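Local structure of spore germination lipase LipC (Metagenome, 6NKD) at residues A[127-138]-A[164-175]. The protein is a GDSL-family lipolytic hydrolase, probably a lipase or lysophospholipase, related to an enzyme of spore germination. Numbering follows the deposited sequence.
Sequences TRYLVRLLNLYN and PQIKVIDTYAVF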
loop_
_atom_site.group_PDB
_atom_site.type_symbol
_atom_site.label_atom_id
_atom_site.label_comp_id
_atom_site.label_asym_id
_atom_site.label_seq_id
_atom_site.Cartn_x
_atom_site.Cartn_y
_atom_site.Cartn_z
ATOM N N THR A 127 29.897 -24.743 7.778
ATOM C CA THR A 127 28.844 -25.698 7.467
ATOM C C THR A 127 27.729 -25.673 8.504
ATOM O O THR A 127 26.849 -26.539 8.479
ATOM C CB THR A 127 29.421 -27.110 7.350
ATOM O OG1 THR A 127 30.636 -27.194 8.106
ATOM C CG2 THR A 127 29.701 -27.455 5.894
ATOM N N ARG A 128 27.750 -24.698 9.409
ATOM C CA ARG A 128 26.753 -24.562 10.460
ATOM C C ARG A 128 25.508 -23.815 10.000
ATOM O O ARG A 128 24.606 -23.584 10.813
ATOM C CB ARG A 128 27.368 -23.849 11.668
ATOM C CG ARG A 128 27.019 -24.464 13.011
ATOM C CD ARG A 128 27.832 -23.823 14.124
ATOM N NE ARG A 128 27.447 -24.314 15.442
ATOM C CZ ARG A 128 28.045 -25.320 16.073
ATOM N NH1 ARG A 128 29.064 -25.950 15.506
ATOM N NH2 ARG A 128 27.624 -25.695 17.273
ATOM N N TYR A 129 25.439 -23.433 8.729
ATOM C CA TYR A 129 24.277 -22.735 8.201
ATOM C C TYR A 129 23.066 -23.665 8.149
ATOM O O TYR A 129 23.171 -24.889 8.273
ATOM C CB TYR A 129 24.571 -22.157 6.814
ATOM C CG TYR A 129 24.824 -23.165 5.702
ATOM C CD1 TYR A 129 25.505 -24.355 5.940
ATOM C CD2 TYR A 129 24.388 -22.914 4.407
ATOM C CE1 TYR A 129 25.736 -25.265 4.926
ATOM C CE2 TYR A 129 24.616 -23.821 3.386
ATOM C CZ TYR A 129 25.291 -24.992 3.651
ATOM O OH TYR A 129 25.522 -25.897 2.641
ATOM N N LEU A 130 21.894 -23.060 7.960
ATOM C CA LEU A 130 20.629 -23.778 7.985
ATOM C C LEU A 130 19.714 -23.216 6.909
ATOM O O LEU A 130 19.538 -21.997 6.820
ATOM C CB LEU A 130 19.962 -23.662 9.358
ATOM C CG LEU A 130 19.383 -24.944 9.952
ATOM C CD1 LEU A 130 20.498 -25.931 10.272
ATOM C CD2 LEU A 130 18.568 -24.620 11.189
ATOM N N VAL A 131 19.134 -24.099 6.101
ATOM C CA VAL A 131 18.238 -23.706 5.020
ATOM C C VAL A 131 16.936 -24.477 5.175
ATOM O O VAL A 131 16.944 -25.714 5.214
ATOM C CB VAL A 131 18.850 -23.959 3.632
ATOM C CG1 VAL A 131 17.843 -23.626 2.544
ATOM C CG2 VAL A 131 20.123 -23.144 3.453
ATOM N N ARG A 132 15.825 -23.753 5.265
ATOM C CA ARG A 132 14.490 -24.339 5.331
ATOM C C ARG A 132 13.671 -23.768 4.181
ATOM O O ARG A 132 13.242 -22.611 4.233
ATOM C CB ARG A 132 13.819 -24.050 6.675
ATOM C CG ARG A 132 14.135 -25.046 7.785
ATOM C CD ARG A 132 15.504 -24.810 8.400
ATOM N NE ARG A 132 15.747 -25.693 9.539
ATOM C CZ ARG A 132 16.414 -26.840 9.468
ATOM N NH1 ARG A 132 16.916 -27.247 8.310
ATOM N NH2 ARG A 132 16.585 -27.579 10.557
ATOM N N LEU A 133 13.461 -24.568 3.141
ATOM C CA LEU A 133 12.653 -24.162 1.999
ATOM C C LEU A 133 11.291 -24.837 2.078
ATOM O O LEU A 133 11.198 -26.035 2.366
ATOM C CB LEU A 133 13.352 -24.501 0.681
ATOM C CG LEU A 133 13.825 -25.937 0.457
ATOM C CD1 LEU A 133 12.811 -26.714 -0.369
ATOM C CD2 LEU A 133 15.190 -25.951 -0.209
ATOM N N LEU A 134 10.239 -24.065 1.829
ATOM C CA LEU A 134 8.869 -24.527 1.990
ATOM C C LEU A 134 8.295 -24.942 0.645
ATOM O O LEU A 134 8.472 -24.247 -0.360
ATOM C CB LEU A 134 7.998 -23.436 2.612
ATOM C CG LEU A 134 8.500 -22.820 3.919
ATOM C CD1 LEU A 134 9.356 -21.586 3.656
ATOM C CD2 LEU A 134 7.331 -22.488 4.830
ATOM N N ASN A 135 7.602 -26.078 0.628
ATOM C CA ASN A 135 6.984 -26.536 -0.604
ATOM C C ASN A 135 5.672 -25.788 -0.840
ATOM O O ASN A 135 5.303 -24.868 -0.105
ATOM C CB ASN A 135 6.783 -28.052 -0.581
ATOM C CG ASN A 135 5.898 -28.527 0.565
ATOM O OD1 ASN A 135 5.089 -27.777 1.109
ATOM N ND2 ASN A 135 6.047 -29.796 0.927
ATOM N N LEU A 136 4.955 -26.196 -1.880
ATOM C CA LEU A 136 3.731 -25.523 -2.277
ATOM C C LEU A 136 2.515 -26.210 -1.671
ATOM O O LEU A 136 2.443 -27.441 -1.613
ATOM C CB LEU A 136 3.606 -25.497 -3.802
ATOM C CG LEU A 136 4.712 -24.766 -4.564
ATOM C CD1 LEU A 136 4.481 -24.868 -6.064
ATOM C CD2 LEU A 136 4.795 -23.311 -4.127
ATOM N N TYR A 137 1.568 -25.403 -1.210
ATOM C CA TYR A 137 0.263 -25.894 -0.800
ATOM C C TYR A 137 -0.725 -25.753 -1.954
ATOM O O TYR A 137 -0.509 -24.989 -2.898
ATOM C CB TYR A 137 -0.245 -25.137 0.430
ATOM C CG TYR A 137 -0.369 -23.640 0.238
ATOM C CD1 TYR A 137 -1.528 -23.078 -0.284
ATOM C CD2 TYR A 137 0.669 -22.787 0.589
ATOM C CE1 TYR A 137 -1.646 -21.713 -0.459
ATOM C CE2 TYR A 137 0.560 -21.419 0.420
ATOM C CZ TYR A 137 -0.601 -20.888 -0.105
ATOM O OH TYR A 137 -0.717 -19.528 -0.278
ATOM N N ASN A 138 -1.822 -26.504 -1.868
ATOM C CA ASN A 138 -2.840 -26.462 -2.907
ATOM C C ASN A 138 -3.991 -25.578 -2.447
ATOM O O ASN A 138 -4.818 -26.021 -1.635
ATOM C CB ASN A 138 -3.341 -27.871 -3.236
ATOM C CG ASN A 138 -4.397 -27.874 -4.323
ATOM O OD1 ASN A 138 -4.466 -26.956 -5.141
ATOM N ND2 ASN A 138 -5.231 -28.907 -4.336
ATOM N N PRO A 164 20.179 -32.613 8.902
ATOM C CA PRO A 164 19.281 -31.545 9.355
ATOM C C PRO A 164 19.647 -30.166 8.808
ATOM O O PRO A 164 18.918 -29.204 9.059
ATOM C CB PRO A 164 19.451 -31.584 10.872
ATOM C CG PRO A 164 20.877 -31.979 11.052
ATOM C CD PRO A 164 21.216 -32.910 9.907
ATOM N N GLN A 165 20.760 -30.075 8.077
ATOM C CA GLN A 165 21.182 -28.791 7.525
ATOM C C GLN A 165 20.137 -28.233 6.565
ATOM O O GLN A 165 19.712 -27.079 6.691
ATOM C CB GLN A 165 22.535 -28.934 6.824
ATOM C CG GLN A 165 23.727 -29.078 7.762
ATOM C CD GLN A 165 24.179 -30.517 7.934
ATOM O OE1 GLN A 165 23.373 -31.446 7.883
ATOM N NE2 GLN A 165 25.479 -30.707 8.132
ATOM N N ILE A 166 19.708 -29.041 5.599
ATOM C CA ILE A 166 18.721 -28.642 4.604
ATOM C C ILE A 166 17.458 -29.458 4.833
ATOM O O ILE A 166 17.508 -30.694 4.864
ATOM C CB ILE A 166 19.247 -28.840 3.172
ATOM C CG1 ILE A 166 20.710 -28.398 3.068
ATOM C CG2 ILE A 166 18.383 -28.077 2.179
ATOM C CD1 ILE A 166 20.932 -26.927 3.330
ATOM N N LYS A 167 16.330 -28.772 4.994
ATOM C CA LYS A 167 15.048 -29.425 5.213
ATOM C C LYS A 167 13.993 -28.799 4.316
ATOM O O LYS A 167 13.998 -27.586 4.083
ATOM C CB LYS A 167 14.604 -29.330 6.680
ATOM C CG LYS A 167 15.307 -30.306 7.612
ATOM C CD LYS A 167 14.490 -30.543 8.874
ATOM C CE LYS A 167 15.080 -31.664 9.712
ATOM N NZ LYS A 167 14.187 -32.033 10.844
ATOM N N VAL A 168 13.092 -29.636 3.812
ATOM C CA VAL A 168 11.964 -29.197 3.000
ATOM C C VAL A 168 10.726 -29.208 3.883
ATOM O O VAL A 168 10.318 -30.264 4.381
ATOM C CB VAL A 168 11.776 -30.091 1.765
ATOM C CG1 VAL A 168 10.635 -29.572 0.906
ATOM C CG2 VAL A 168 13.067 -30.165 0.966
ATOM N N ILE A 169 10.130 -28.038 4.082
ATOM C CA ILE A 169 9.000 -27.900 4.994
ATOM C C ILE A 169 7.721 -28.292 4.268
ATOM O O ILE A 169 7.437 -27.802 3.169
ATOM C CB ILE A 169 8.920 -26.467 5.541
ATOM C CG1 ILE A 169 10.249 -26.081 6.194
ATOM C CG2 ILE A 169 7.778 -26.334 6.535
ATOM C CD1 ILE A 169 10.663 -26.987 7.335
ATOM N N ASP A 170 6.941 -29.181 4.887
ATOM C CA ASP A 170 5.726 -29.712 4.271
ATOM C C ASP A 170 4.586 -28.720 4.488
ATOM O O ASP A 170 3.701 -28.902 5.329
ATOM C CB ASP A 170 5.395 -31.086 4.840
ATOM C CG ASP A 170 4.412 -31.854 3.979
ATOM O OD1 ASP A 170 3.959 -31.306 2.950
ATOM O OD2 ASP A 170 4.096 -33.011 4.329
ATOM N N THR A 171 4.620 -27.637 3.706
ATOM C CA THR A 171 3.539 -26.659 3.755
ATOM C C THR A 171 2.227 -27.262 3.274
ATOM O O THR A 171 1.150 -26.838 3.710
ATOM C CB THR A 171 3.883 -25.433 2.907
ATOM O OG1 THR A 171 5.306 -25.287 2.824
ATOM C CG2 THR A 171 3.285 -24.180 3.524
ATOM N N TYR A 172 2.301 -28.243 2.374
ATOM C CA TYR A 172 1.097 -28.876 1.844
ATOM C C TYR A 172 0.301 -29.553 2.953
ATOM O O TYR A 172 -0.924 -29.401 3.036
ATOM C CB TYR A 172 1.483 -29.877 0.752
ATOM C CG TYR A 172 0.331 -30.663 0.166
ATOM C CD1 TYR A 172 -0.373 -30.188 -0.934
ATOM C CD2 TYR A 172 -0.042 -31.890 0.702
ATOM C CE1 TYR A 172 -1.423 -30.909 -1.475
ATOM C CE2 TYR A 172 -1.088 -32.614 0.169
ATOM C CZ TYR A 172 -1.775 -32.121 -0.918
ATOM O OH TYR A 172 -2.818 -32.847 -1.450
ATOM N N ALA A 173 0.985 -30.303 3.822
ATOM C CA ALA A 173 0.296 -30.987 4.913
ATOM C C ALA A 173 -0.286 -30.004 5.920
ATOM O O ALA A 173 -1.292 -30.310 6.571
ATOM C CB ALA A 173 1.247 -31.957 5.613
ATOM N N VAL A 174 0.331 -28.829 6.067
ATOM C CA VAL A 174 -0.190 -27.825 6.990
ATOM C C VAL A 174 -1.541 -27.312 6.510
ATOM O O VAL A 174 -2.483 -27.161 7.299
ATOM C CB VAL A 174 0.824 -26.677 7.157
ATOM C CG1 VAL A 174 0.182 -25.487 7.849
ATOM C CG2 VAL A 174 2.040 -27.149 7.936
ATOM N N PHE A 175 -1.665 -27.056 5.209
ATOM C CA PHE A 175 -2.850 -26.414 4.659
ATOM C C PHE A 175 -3.938 -27.389 4.229
ATOM O O PHE A 175 -5.087 -26.965 4.060
ATOM C CB PHE A 175 -2.464 -25.543 3.460
ATOM C CG PHE A 175 -1.916 -24.199 3.840
ATOM C CD1 PHE A 175 -2.670 -23.052 3.650
ATOM C CD2 PHE A 175 -0.650 -24.080 4.390
ATOM C CE1 PHE A 175 -2.171 -21.813 3.995
ATOM C CE2 PHE A 175 -0.146 -22.843 4.740
ATOM C CZ PHE A 175 -0.906 -21.708 4.543
HETATM O O HOH W 1 -2.093 -27.951 1.007
#
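Val-131 and Ile-166, Leu-133 and Val-168 pair in parallel register where strand 130-134 meets strand 166-169, an edge strand of the five-stranded sheet in this SGNH-hydrolase fold; helix 144-157 makes the beta-alpha-beta crossover between them. The strand axes approach to 4.6 Å, and the backbone ladder closes with Asn-135 N to Ile-169 O at 3.1 Å. Packing is tight along the strands, Leu-133 CD1 lying 3.7 Å from Val-168 CG2, and stays buried beyond them at Asn-135 and Tyr-137. Asn-135, its CG lodged between backbone N and carbonyl carbon (chi1 60°), reaches the start of helix 171-175: OD1 accepts from Tyr-172 N at 3.1 Å, while ND2 donates to Asp-170 OD1 from above the carboxylate plane. Asp-170 itself N-caps the helix through a weak bond from Ala-173 N. A leucine in place of Asn-135 would probably leave Tyr-172 N and Asp-170 OD1 without these mates. The opposite end is looser at exposed Thr-127, whose O is 4.1 Å from Gln-165 CG, although buried Arg-132 NH1 holds Pro-164 O at 2.9 Å. Tyr-137, about 5 Å, side chain to side chain, from His-189, catalytic by similarity, hydrogen-bonds through OH to Val-188 O and stacks face-to-face on Phe-175, ring centroids 4.3 Å apart and planes 11° from parallel.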